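PDB 1U0L: probable GTPase engC from Thermotoga maritima, which probably helps late maturation of the 30S ribosomal subunit as a circularly permuted, zinc-binding GTPase that hydrolyses GTP slowly. Local coordinates for residues S184-I189 / L217-G222. Residues are numbered along the deposited sequence; the frame is centred on the assembly and turned at random.
Sequences SLLNAI and LKFDFG. With GDP (guanosine-5'-diphosphate), chain E.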
loop_
_atom_site.group_PDB
_atom_site.type_symbol
_atom_site.label_atom_id
_atom_site.label_comp_id
_atom_site.label_asym_id
_atom_site.label_seq_id
_atom_site.Cartn_x
_atom_site.Cartn_y
_atom_site.Cartn_z
ATOM N N SER A 184 4.877 -15.525 -0.220
ATOM C CA SER A 184 5.736 -16.339 0.640
ATOM C C SER A 184 5.954 -15.678 1.986
ATOM O O SER A 184 6.011 -16.363 3.011
ATOM C CB SER A 184 7.107 -16.581 -0.001
ATOM O OG SER A 184 7.007 -17.195 -1.272
ATOM N N LEU A 185 6.105 -14.351 1.991
ATOM C CA LEU A 185 6.311 -13.618 3.245
ATOM C C LEU A 185 5.064 -13.750 4.114
ATOM O O LEU A 185 5.144 -13.998 5.314
ATOM C CB LEU A 185 6.592 -12.142 2.961
ATOM C CG LEU A 185 8.006 -11.809 2.486
ATOM C CD1 LEU A 185 8.075 -10.404 1.914
ATOM C CD2 LEU A 185 8.953 -11.960 3.661
ATOM N N LEU A 186 3.913 -13.591 3.473
ATOM C CA LEU A 186 2.623 -13.688 4.129
ATOM C C LEU A 186 2.518 -14.985 4.909
ATOM O O LEU A 186 2.100 -14.995 6.076
ATOM C CB LEU A 186 1.511 -13.638 3.086
ATOM C CG LEU A 186 0.084 -13.592 3.616
ATOM C CD1 LEU A 186 -0.067 -12.433 4.574
ATOM C CD2 LEU A 186 -0.881 -13.439 2.452
ATOM N N ASN A 187 2.907 -16.079 4.258
ATOM C CA ASN A 187 2.838 -17.393 4.877
ATOM C C ASN A 187 3.880 -17.558 5.964
ATOM O O ASN A 187 3.710 -18.364 6.871
ATOM C CB ASN A 187 2.993 -18.489 3.825
ATOM C CG ASN A 187 2.607 -19.855 4.356
ATOM O OD1 ASN A 187 3.362 -20.478 5.095
ATOM N ND2 ASN A 187 1.411 -20.315 3.995
ATOM N N ALA A 188 4.959 -16.793 5.869
ATOM C CA ALA A 188 6.020 -16.843 6.867
ATOM C C ALA A 188 5.557 -16.122 8.138
ATOM O O ALA A 188 5.940 -16.492 9.256
ATOM C CB ALA A 188 7.289 -16.178 6.317
ATOM N N ILE A 189 4.726 -15.097 7.950
ATOM C CA ILE A 189 4.192 -14.288 9.043
ATOM C C ILE A 189 3.065 -15.001 9.772
ATOM O O ILE A 189 2.920 -14.884 10.994
ATOM C CB ILE A 189 3.630 -12.960 8.520
ATOM C CG1 ILE A 189 4.698 -12.217 7.715
ATOM C CG2 ILE A 189 3.171 -12.108 9.682
ATOM C CD1 ILE A 189 4.155 -11.056 6.895
ATOM N N LEU A 217 -7.593 -10.554 5.400
ATOM C CA LEU A 217 -7.168 -11.722 6.135
ATOM C C LEU A 217 -6.748 -11.233 7.505
ATOM O O LEU A 217 -5.950 -10.295 7.613
ATOM C CB LEU A 217 -6.000 -12.394 5.425
ATOM C CG LEU A 217 -6.356 -12.907 4.033
ATOM C CD1 LEU A 217 -5.095 -13.312 3.294
ATOM C CD2 LEU A 217 -7.328 -14.072 4.157
ATOM N N LYS A 218 -7.286 -11.851 8.553
ATOM C CA LYS A 218 -6.948 -11.428 9.897
ATOM C C LYS A 218 -5.636 -12.056 10.332
ATOM O O LYS A 218 -5.400 -13.243 10.110
ATOM C CB LYS A 218 -8.056 -11.819 10.873
ATOM C CG LYS A 218 -7.918 -11.175 12.246
ATOM C CD LYS A 218 -8.893 -11.741 13.269
ATOM C CE LYS A 218 -10.348 -11.542 12.862
ATOM N NZ LYS A 218 -10.744 -12.360 11.675
ATOM N N PHE A 219 -4.778 -11.253 10.947
ATOM C CA PHE A 219 -3.499 -11.748 11.426
ATOM C C PHE A 219 -3.636 -12.330 12.819
ATOM O O PHE A 219 -4.439 -11.864 13.632
ATOM C CB PHE A 219 -2.456 -10.627 11.472
ATOM C CG PHE A 219 -1.776 -10.375 10.160
ATOM C CD1 PHE A 219 -1.713 -9.088 9.631
ATOM C CD2 PHE A 219 -1.190 -11.420 9.456
ATOM C CE1 PHE A 219 -1.079 -8.843 8.420
ATOM C CE2 PHE A 219 -0.553 -11.187 8.242
ATOM C CZ PHE A 219 -0.498 -9.898 7.724
ATOM N N ASP A 220 -2.833 -13.348 13.089
ATOM C CA ASP A 220 -2.820 -13.991 14.389
ATOM C C ASP A 220 -2.730 -12.928 15.468
ATOM O O ASP A 220 -3.462 -12.961 16.454
ATOM C CB ASP A 220 -1.597 -14.898 14.498
ATOM C CG ASP A 220 -1.963 -16.353 14.570
ATOM O OD1 ASP A 220 -3.126 -16.679 14.251
ATOM O OD2 ASP A 220 -1.089 -17.171 14.937
ATOM N N PHE A 221 -1.829 -11.978 15.247
ATOM C CA PHE A 221 -1.549 -10.913 16.194
ATOM C C PHE A 221 -2.402 -9.663 16.079
ATOM O O PHE A 221 -2.021 -8.609 16.599
ATOM C CB PHE A 221 -0.082 -10.532 16.063
ATOM C CG PHE A 221 0.341 -10.276 14.645
ATOM C CD1 PHE A 221 -0.004 -9.089 14.004
ATOM C CD2 PHE A 221 1.052 -11.232 13.938
ATOM C CE1 PHE A 221 0.353 -8.864 12.680
ATOM C CE2 PHE A 221 1.412 -11.017 12.619
ATOM C CZ PHE A 221 1.063 -9.830 11.988
ATOM N N GLY A 222 -3.545 -9.759 15.410
ATOM C CA GLY A 222 -4.407 -8.597 15.283
ATOM C C GLY A 222 -3.974 -7.677 14.163
ATOM O O GLY A 222 -2.825 -7.227 14.099
HETATM P PB GDP E . 4.834 -13.148 -5.164
HETATM O O1B GDP E . 5.516 -11.864 -4.800
HETATM O O2B GDP E . 4.311 -13.171 -6.593
HETATM O O3B GDP E . 3.715 -13.546 -4.177
HETATM O O3A GDP E . 6.002 -14.336 -5.075
HETATM P PA GDP E . 5.972 -15.714 -4.322
HETATM O O1A GDP E . 5.032 -16.675 -4.977
HETATM O O2A GDP E . 5.723 -15.495 -2.835
HETATM O "O5'" GDP E . 7.500 -16.241 -4.459
HETATM C "C5'" GDP E . 8.021 -16.539 -5.758
HETATM C "C4'" GDP E . 9.043 -17.631 -5.672
HETATM O "O4'" GDP E . 10.141 -17.116 -4.883
HETATM C "C3'" GDP E . 8.564 -18.985 -5.054
HETATM O "O3'" GDP E . 9.016 -20.066 -5.993
HETATM C "C2'" GDP E . 9.296 -19.074 -3.709
HETATM O "O2'" GDP E . 9.690 -20.423 -3.488
HETATM C "C1'" GDP E . 10.446 -18.006 -3.849
HETATM N N9 GDP E . 10.747 -17.096 -2.581
HETATM C C8 GDP E . 9.885 -16.225 -1.988
HETATM N N7 GDP E . 10.475 -15.601 -0.949
HETATM C C5 GDP E . 11.767 -16.108 -0.900
HETATM C C6 GDP E . 12.844 -15.813 -0.011
HETATM O O6 GDP E . 12.822 -15.002 0.918
HETATM N N1 GDP E . 14.019 -16.544 -0.278
HETATM C C2 GDP E . 14.106 -17.465 -1.311
HETATM N N2 GDP E . 15.272 -18.114 -1.474
HETATM N N3 GDP E . 13.077 -17.738 -2.153
HETATM C C4 GDP E . 11.950 -17.032 -1.889
#
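Oxygen O2A of the GDP alpha phosphate is gripped twice by Ser184: OG donates to it over 2.6 Å, and the backbone N of the same residue over 2.7 Å, with a bent N-H...O angle of 140°. Ser184 thus continues the row of P-loop amides, including those of Gly181, Lys182 and Ser183, that hold the diphosphate. Farther along the helix the contact with residues 217-222 is wholly apolar. Leu186 has CG anti to the backbone N (chi1 -174°), which turns its end toward residues 217-222: CD1 lies 3.9 Å from CE2 of Phe219, and CD2 lies 4.3 Å from CD1 of Leu217. Ile189 spans both phenylalanines through CG2, which is 4.1 Å from CE2 of Phe219 and meets the Phe221 ring at its edge, in plane, 3.6 Å from CE2. The type I turn from Phe219 to Gly222, closed by Gly222 N to Phe219 O at 2.9 Å, brings the two rings together, with Phe221 CZ over the rim of one face of the Phe219 ring. In the GTPase domain this packs helix 182-189 against the end of edge strand 216-218 and the turn that follows it; Val225 of strand 224-226 touches Leu186, Leu217 and Phe219, while helix 160-167 flanks Ile189 and Phe221 through Lys164 and Leu167.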